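PDB 6TZ0: RNA-dependent RNA Polymerase from Bombyx mori cytoplasmic polyhedrosis virus, which catalyses RNA-templated RNA synthesis, transcribing the viral double-stranded genome into plus strands and probably also copying plus strands into minus strands. Local coordinates for residues G253-Y257 / Y331-R336; D59-L65 / Y314-A318. All blocks are in the same frame, centred on the assembly; numbering follows the deposited sequence.

Interaction 1: residues G253-Y257 / Y331-R336; sequences GRSWY and YYAACR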
ATOM      1  N   GLY A 253     -20.407   3.262  21.735  1.00 40.63           N
ATOM      2  CA  GLY A 253     -19.923   4.191  22.731  1.00 40.63           C
ATOM      3  C   GLY A 253     -19.491   5.546  22.225  1.00 40.63           C
ATOM      4  O   GLY A 253     -19.087   6.393  23.024  1.00 40.63           O
ATOM      5  N   ARG A 254     -19.565   5.780  20.918  1.00 39.56           N
ATOM      6  CA  ARG A 254     -19.197   7.051  20.313  1.00 39.56           C
ATOM      7  C   ARG A 254     -20.357   7.774  19.652  1.00 39.56           C
ATOM      8  O   ARG A 254     -20.413   9.001  19.716  1.00 39.56           O
ATOM      9  CB  ARG A 254     -18.101   6.832  19.267  1.00 39.56           C
ATOM     10  CG  ARG A 254     -16.715   6.547  19.812  1.00 39.56           C
ATOM     11  CD  ARG A 254     -15.814   6.099  18.673  1.00 39.56           C
ATOM     12  NE  ARG A 254     -14.404   6.018  19.033  1.00 39.56           N
ATOM     13  CZ  ARG A 254     -13.822   4.966  19.584  1.00 39.56           C
ATOM     14  NH1 ARG A 254     -14.530   3.886  19.866  1.00 39.56           N
ATOM     15  NH2 ARG A 254     -12.531   5.003  19.868  1.00 39.56           N
ATOM     16  N   SER A 255     -21.294   7.047  19.044  1.00 37.50           N
ATOM     17  CA  SER A 255     -22.283   7.609  18.130  1.00 37.50           C
ATOM     18  C   SER A 255     -23.447   8.317  18.827  1.00 37.50           C
ATOM     19  O   SER A 255     -24.393   8.727  18.150  1.00 37.50           O
ATOM     20  CB  SER A 255     -22.821   6.504  17.221  1.00 37.50           C
ATOM     21  OG  SER A 255     -23.531   5.534  17.964  1.00 37.50           O
ATOM     22  N   TRP A 256     -23.400   8.477  20.148  1.00 36.06           N
ATOM     23  CA  TRP A 256     -24.432   9.177  20.902  1.00 36.06           C
ATOM     24  C   TRP A 256     -24.373  10.690  20.741  1.00 36.06           C
ATOM     25  O   TRP A 256     -25.331  11.374  21.137  1.00 36.06           O
ATOM     26  CB  TRP A 256     -24.301   8.818  22.387  1.00 36.06           C
ATOM     27  CG  TRP A 256     -22.934   9.131  22.915  1.00 36.06           C
ATOM     28  CD1 TRP A 256     -21.861   8.301  22.926  1.00 36.06           C
ATOM     29  CD2 TRP A 256     -22.487  10.372  23.470  1.00 36.06           C
ATOM     30  NE1 TRP A 256     -20.776   8.940  23.456  1.00 36.06           N
ATOM     31  CE2 TRP A 256     -21.134  10.217  23.794  1.00 36.06           C
ATOM     32  CE3 TRP A 256     -23.103  11.601  23.723  1.00 36.06           C
ATOM     33  CZ2 TRP A 256     -20.385  11.237  24.359  1.00 36.06           C
ATOM     34  CZ3 TRP A 256     -22.358  12.609  24.278  1.00 36.06           C
ATOM     35  CH2 TRP A 256     -21.015  12.422  24.592  1.00 36.06           C
ATOM     36  N   TYR A 257     -23.271  11.232  20.206  1.00 34.12           N
ATOM     37  CA  TYR A 257     -23.043  12.672  20.263  1.00 34.12           C
ATOM     38  C   TYR A 257     -23.991  13.431  19.359  1.00 34.12           C
ATOM     39  O   TYR A 257     -24.278  14.600  19.621  1.00 34.12           O
ATOM     40  CB  TYR A 257     -21.594  13.010  19.902  1.00 34.12           C
ATOM     41  CG  TYR A 257     -21.245  12.910  18.435  1.00 34.12           C
ATOM     42  CD1 TYR A 257     -20.935  11.690  17.859  1.00 34.12           C
ATOM     43  CD2 TYR A 257     -21.160  14.050  17.640  1.00 34.12           C
ATOM     44  CE1 TYR A 257     -20.599  11.599  16.530  1.00 34.12           C
ATOM     45  CE2 TYR A 257     -20.826  13.965  16.309  1.00 34.12           C
ATOM     46  CZ  TYR A 257     -20.546  12.736  15.760  1.00 34.12           C
ATOM     47  OH  TYR A 257     -20.205  12.645  14.433  1.00 34.12           O
ATOM     48  N   TYR A 331     -17.509  15.863  26.469  1.00 34.25           N
ATOM     49  CA  TYR A 331     -17.920  14.498  26.782  1.00 34.25           C
ATOM     50  C   TYR A 331     -17.580  13.526  25.659  1.00 34.25           C
ATOM     51  O   TYR A 331     -17.305  12.352  25.926  1.00 34.25           O
ATOM     52  CB  TYR A 331     -19.412  14.407  27.071  1.00 34.25           C
ATOM     53  CG  TYR A 331     -19.882  15.061  28.335  1.00 34.25           C
ATOM     54  CD1 TYR A 331     -19.405  14.646  29.564  1.00 34.25           C
ATOM     55  CD2 TYR A 331     -20.909  15.991  28.314  1.00 34.25           C
ATOM     56  CE1 TYR A 331     -19.862  15.210  30.731  1.00 34.25           C
ATOM     57  CE2 TYR A 331     -21.388  16.554  29.481  1.00 34.25           C
ATOM     58  CZ  TYR A 331     -20.852  16.161  30.684  1.00 34.25           C
ATOM     59  OH  TYR A 331     -21.313  16.716  31.851  1.00 34.25           O
ATOM     60  N   TYR A 332     -17.568  13.994  24.408  1.00 31.68           N
ATOM     61  CA  TYR A 332     -17.203  13.120  23.304  1.00 31.68           C
ATOM     62  C   TYR A 332     -15.727  12.762  23.345  1.00 31.68           C
ATOM     63  O   TYR A 332     -15.367  11.607  23.107  1.00 31.68           O
ATOM     64  CB  TYR A 332     -17.553  13.769  21.970  1.00 31.68           C
ATOM     65  CG  TYR A 332     -17.281  12.872  20.789  1.00 31.68           C
ATOM     66  CD1 TYR A 332     -18.106  11.794  20.518  1.00 31.68           C
ATOM     67  CD2 TYR A 332     -16.194  13.092  19.957  1.00 31.68           C
ATOM     68  CE1 TYR A 332     -17.862  10.970  19.449  1.00 31.68           C
ATOM     69  CE2 TYR A 332     -15.941  12.270  18.889  1.00 31.68           C
ATOM     70  CZ  TYR A 332     -16.783  11.219  18.632  1.00 31.68           C
ATOM     71  OH  TYR A 332     -16.526  10.399  17.561  1.00 31.68           O
ATOM     72  N   ALA A 333     -14.860  13.732  23.651  1.00 31.78           N
ATOM     73  CA  ALA A 333     -13.442  13.423  23.818  1.00 31.78           C
ATOM     74  C   ALA A 333     -13.206  12.496  25.002  1.00 31.78           C
ATOM     75  O   ALA A 333     -12.327  11.623  24.943  1.00 31.78           O
ATOM     76  CB  ALA A 333     -12.633  14.706  23.987  1.00 31.78           C
ATOM     77  N   ALA A 334     -14.001  12.648  26.068  1.00 33.80           N
ATOM     78  CA  ALA A 334     -13.913  11.726  27.196  1.00 33.80           C
ATOM     79  C   ALA A 334     -14.296  10.305  26.792  1.00 33.80           C
ATOM     80  O   ALA A 334     -13.611   9.352  27.163  1.00 33.80           O
ATOM     81  CB  ALA A 334     -14.788  12.212  28.348  1.00 33.80           C
ATOM     82  N   CYS A 335     -15.360  10.143  26.005  1.00 35.72           N
ATOM     83  CA  CYS A 335     -15.731   8.799  25.560  1.00 35.72           C
ATOM     84  C   CYS A 335     -14.753   8.229  24.535  1.00 35.72           C
ATOM     85  O   CYS A 335     -14.615   7.003  24.438  1.00 35.72           O
ATOM     86  CB  CYS A 335     -17.148   8.798  25.003  1.00 35.72           C
ATOM     87  SG  CYS A 335     -18.395   9.048  26.266  1.00 35.72           S
ATOM     88  N   ARG A 336     -14.072   9.086  23.767  1.00 36.20           N
ATOM     89  CA  ARG A 336     -12.976   8.612  22.923  1.00 36.20           C
ATOM     90  C   ARG A 336     -11.835   8.073  23.770  1.00 36.20           C
ATOM     91  O   ARG A 336     -11.211   7.067  23.417  1.00 36.20           O
ATOM     92  CB  ARG A 336     -12.460   9.728  22.006  1.00 36.20           C
ATOM     93  CG  ARG A 336     -13.438  10.198  20.954  1.00 36.20           C
ATOM     94  CD  ARG A 336     -13.772   9.064  20.054  1.00 36.20           C
ATOM     95  NE  ARG A 336     -12.648   8.650  19.223  1.00 36.20           N
ATOM     96  CZ  ARG A 336     -12.544   8.929  17.933  1.00 36.20           C
ATOM     97  NH1 ARG A 336     -13.529   9.561  17.321  1.00 36.20           N
ATOM     98  NH2 ARG A 336     -11.490   8.524  17.248  1.00 36.20           N
TER

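Interaction 2: residues D59-L65 / Y314-A318; sequences DSNGNQL and YINRA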
ATOM      1  N   ASP A  59     -16.615  16.108  36.457  1.00 40.77           N
ATOM      2  CA  ASP A  59     -16.481  15.485  35.147  1.00 40.77           C
ATOM      3  C   ASP A  59     -15.686  16.416  34.228  1.00 40.77           C
ATOM      4  O   ASP A  59     -15.027  17.351  34.689  1.00 40.77           O
ATOM      5  CB  ASP A  59     -17.861  15.100  34.591  1.00 40.77           C
ATOM      6  CG  ASP A  59     -18.796  16.286  34.397  1.00 40.77           C
ATOM      7  OD1 ASP A  59     -18.462  17.427  34.773  1.00 40.77           O
ATOM      8  OD2 ASP A  59     -19.898  16.071  33.859  1.00 40.77           O
ATOM      9  N   SER A  60     -15.733  16.167  32.919  1.00 38.96           N
ATOM     10  CA  SER A  60     -15.033  17.018  31.965  1.00 38.96           C
ATOM     11  C   SER A  60     -15.663  18.396  31.828  1.00 38.96           C
ATOM     12  O   SER A  60     -15.012  19.308  31.313  1.00 38.96           O
ATOM     13  CB  SER A  60     -14.986  16.348  30.596  1.00 38.96           C
ATOM     14  OG  SER A  60     -14.225  15.161  30.643  1.00 38.96           O
ATOM     15  N   ASN A  61     -16.906  18.573  32.267  1.00 37.89           N
ATOM     16  CA  ASN A  61     -17.588  19.854  32.150  1.00 37.89           C
ATOM     17  C   ASN A  61     -17.966  20.441  33.504  1.00 37.89           C
ATOM     18  O   ASN A  61     -18.770  21.374  33.567  1.00 37.89           O
ATOM     19  CB  ASN A  61     -18.813  19.713  31.249  1.00 37.89           C
ATOM     20  CG  ASN A  61     -18.440  19.635  29.783  1.00 37.89           C
ATOM     21  OD1 ASN A  61     -17.654  20.445  29.294  1.00 37.89           O
ATOM     22  ND2 ASN A  61     -18.958  18.643  29.091  1.00 37.89           N
ATOM     23  N   GLY A  62     -17.393  19.924  34.587  1.00 42.11           N
ATOM     24  CA  GLY A  62     -17.519  20.544  35.888  1.00 42.11           C
ATOM     25  C   GLY A  62     -18.695  20.109  36.731  1.00 42.11           C
ATOM     26  O   GLY A  62     -19.041  20.816  37.683  1.00 42.11           O
ATOM     27  N   ASN A  63     -19.322  18.982  36.424  1.00 42.87           N
ATOM     28  CA  ASN A  63     -20.442  18.484  37.206  1.00 42.87           C
ATOM     29  C   ASN A  63     -19.973  17.360  38.118  1.00 42.87           C
ATOM     30  O   ASN A  63     -19.112  16.565  37.738  1.00 42.87           O
ATOM     31  CB  ASN A  63     -21.555  17.987  36.288  1.00 42.87           C
ATOM     32  CG  ASN A  63     -22.075  19.072  35.371  1.00 42.87           C
ATOM     33  OD1 ASN A  63     -21.911  19.001  34.156  1.00 42.87           O
ATOM     34  ND2 ASN A  63     -22.709  20.079  35.949  1.00 42.87           N
ATOM     35  N   GLN A  64     -20.553  17.291  39.315  1.00 44.22           N
ATOM     36  CA  GLN A  64     -20.092  16.350  40.331  1.00 44.22           C
ATOM     37  C   GLN A  64     -20.472  14.921  39.974  1.00 44.22           C
ATOM     38  O   GLN A  64     -21.631  14.637  39.660  1.00 44.22           O
ATOM     39  CB  GLN A  64     -20.669  16.718  41.694  1.00 44.22           C
ATOM     40  CG  GLN A  64     -20.112  17.999  42.267  1.00 44.22           C
ATOM     41  CD  GLN A  64     -18.653  17.864  42.644  1.00 44.22           C
ATOM     42  OE1 GLN A  64     -18.231  16.839  43.174  1.00 44.22           O
ATOM     43  NE2 GLN A  64     -17.873  18.900  42.370  1.00 44.22           N
ATOM     44  N   LEU A  65     -19.496  14.018  40.031  1.00 43.94           N
ATOM     45  CA  LEU A  65     -19.720  12.629  39.664  1.00 43.94           C
ATOM     46  C   LEU A  65     -19.055  11.733  40.700  1.00 43.94           C
ATOM     47  O   LEU A  65     -18.064  12.113  41.324  1.00 43.94           O
ATOM     48  CB  LEU A  65     -19.205  12.367  38.234  1.00 43.94           C
ATOM     49  CG  LEU A  65     -19.617  11.131  37.424  1.00 43.94           C
ATOM     50  CD1 LEU A  65     -18.722   9.958  37.635  1.00 43.94           C
ATOM     51  CD2 LEU A  65     -21.041  10.734  37.783  1.00 43.94           C
ATOM     52  N   TYR A 314     -22.804   6.964  32.314  1.00 39.86           N
ATOM     53  CA  TYR A 314     -22.021   8.144  31.958  1.00 39.86           C
ATOM     54  C   TYR A 314     -22.494   8.758  30.643  1.00 39.86           C
ATOM     55  O   TYR A 314     -22.538   9.986  30.505  1.00 39.86           O
ATOM     56  CB  TYR A 314     -20.540   7.790  31.868  1.00 39.86           C
ATOM     57  CG  TYR A 314     -19.651   8.970  31.546  1.00 39.86           C
ATOM     58  CD1 TYR A 314     -19.353   9.920  32.507  1.00 39.86           C
ATOM     59  CD2 TYR A 314     -19.115   9.130  30.278  1.00 39.86           C
ATOM     60  CE1 TYR A 314     -18.547  10.995  32.220  1.00 39.86           C
ATOM     61  CE2 TYR A 314     -18.312  10.203  29.978  1.00 39.86           C
ATOM     62  CZ  TYR A 314     -18.031  11.131  30.954  1.00 39.86           C
ATOM     63  OH  TYR A 314     -17.226  12.204  30.662  1.00 39.86           O
ATOM     64  N   ILE A 315     -22.855   7.920  29.668  1.00 38.12           N
ATOM     65  CA  ILE A 315     -23.357   8.434  28.394  1.00 38.12           C
ATOM     66  C   ILE A 315     -24.715   9.110  28.574  1.00 38.12           C
ATOM     67  O   ILE A 315     -24.968  10.166  27.986  1.00 38.12           O
ATOM     68  CB  ILE A 315     -23.394   7.307  27.345  1.00 38.12           C
ATOM     69  CG1 ILE A 315     -21.972   6.902  26.964  1.00 38.12           C
ATOM     70  CG2 ILE A 315     -24.162   7.705  26.095  1.00 38.12           C
ATOM     71  CD1 ILE A 315     -21.915   5.681  26.122  1.00 38.12           C
ATOM     72  N   ASN A 316     -25.593   8.549  29.410  1.00 38.59           N
ATOM     73  CA  ASN A 316     -26.882   9.203  29.645  1.00 38.59           C
ATOM     74  C   ASN A 316     -26.711  10.509  30.420  1.00 38.59           C
ATOM     75  O   ASN A 316     -27.445  11.479  30.190  1.00 38.59           O
ATOM     76  CB  ASN A 316     -27.832   8.264  30.378  1.00 38.59           C
ATOM     77  CG  ASN A 316     -28.221   7.078  29.542  1.00 38.59           C
ATOM     78  OD1 ASN A 316     -28.370   7.189  28.331  1.00 38.59           O
ATOM     79  ND2 ASN A 316     -28.416   5.938  30.184  1.00 38.59           N
ATOM     80  N   ARG A 317     -25.721  10.550  31.317  1.00 41.17           N
ATOM     81  CA  ARG A 317     -25.321  11.788  31.979  1.00 41.17           C
ATOM     82  C   ARG A 317     -24.857  12.839  30.978  1.00 41.17           C
ATOM     83  O   ARG A 317     -25.190  14.022  31.108  1.00 41.17           O
ATOM     84  CB  ARG A 317     -24.211  11.474  32.976  1.00 41.17           C
ATOM     85  CG  ARG A 317     -23.730  12.634  33.789  1.00 41.17           C
ATOM     86  CD  ARG A 317     -22.660  12.183  34.760  1.00 41.17           C
ATOM     87  NE  ARG A 317     -22.161  13.296  35.549  1.00 41.17           N
ATOM     88  CZ  ARG A 317     -22.722  13.708  36.679  1.00 41.17           C
ATOM     89  NH1 ARG A 317     -22.217  14.739  37.333  1.00 41.17           N
ATOM     90  NH2 ARG A 317     -23.797  13.095  37.149  1.00 41.17           N
ATOM     91  N   ALA A 318     -24.085  12.424  29.972  1.00 37.02           N
ATOM     92  CA  ALA A 318     -23.636  13.351  28.936  1.00 37.02           C
ATOM     93  C   ALA A 318     -24.786  13.796  28.040  1.00 37.02           C
ATOM     94  O   ALA A 318     -24.784  14.925  27.536  1.00 37.02           O
ATOM     95  CB  ALA A 318     -22.537  12.704  28.101  1.00 37.02           C
TER

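Interaction 1: residues G253-Y257 / Y331-R336
W256, in the type I turn R254–Y257, points the six-membered end of its indole at Y331 and C335: CH2 lies 3.6 Å from CB of Y331, which sits near the indole plane at its edge, and CZ2 lies 3.5 Å from SG of C335. That sulfur approaches obliquely, 65° off the normal of the five-membered ring. Y257 and Y332 form an oblique aromatic pair, centroids 4.7 Å apart and planes at 52°.

Among polar groups, carbonyl O of R254 lies in the plane of the Y332 ring, 3.2 Å from CE1. The extended R254 chain crosses R336 at about a right angle, its NE over one guanidinium face at 3.2 Å from NE of R336. Both atoms are donors; NH2 of R254 forms a salt bridge with D483, which probably offsets the like charges, and NH1 hydrogen-bonds to O of K250. R336, in cation-pi contact with F735, is bent at chi2 and chi3, which returns NH1 to OH of Y332 (3.1 Å, hydrogen bond).

The turn thus lies against helix 325-339, while W256 also touches L319 of helix 309-320 and both Y257 and Y332 reach L726 of strand 725-727.

Interaction 2: residues D59-L65 / Y314-A318
L65 and Y314 make the nearest backbone approach between the hairpin segment 59-65 and helix 309-320, yet their CA atoms are 9.2 Å apart, so side chains must span the gap. A type I turn runs from D59 to G62, its own bond from G62 N to D59 O being weak; just beyond it, D59 N bonds N63 O (2.8 Å) where strands 54-58 and 64-68 form a hairpin. G62 has a positive phi of 90°, a conformation that favours glycine.

The D59 carboxylate faces back onto its own backbone, CG lying between N and the carbonyl carbon (chi1 61°). Its OD1 lies toward N63 N at a doubtfully short distance and accepts a weak bond from N61 N. OD2 is 4.0 Å from NE of R317, at the guanidinium edge and near its plane. This salt bridge is long, and the two planes stand 70° apart. R317 is fully extended from CG to NE, which carries the guanidinium across to the strand. There CD2 of L65 covers one face, 3.4 Å above the plane and offset toward the rim, while CB of N63 comes within 3.5 Å of NH1. S60 OG and Y314 OH, 4.2 Å apart, are joined indirectly, since both hydroxyls hydrogen-bond to E226.

OD1 of D59 thus faces the backbone amides of the turn, and OD2 stands only loosely opposite R317. Direct charge pairing is accordingly modest; L65 over the guanidinium face and N63 CB beside NH1 probably contribute to placing the arginine.

How the interactions relate
The centres of the two contacts are 12 Å apart, on the same side of the chain's centre, and their segments alternate in sequence: 59-65, 253-257, 314-318, then 331-336. Helices 309-320 and 325-339 are consecutive, one serving each contact, and they bring the N-terminal hairpin and the 253-257 loop into one continuous packed region. The contacts meet directly: OH of Y331 and OD2 of D59 form a probable hydrogen bond, and CB of A334 packs 3.4 Å from OH of Y314. Within this region interaction 1 lies deeper, its R254 side chain about 11 Å from that of the magnesium-binding D547; interaction 2 is more peripheral, away from the annotated sites.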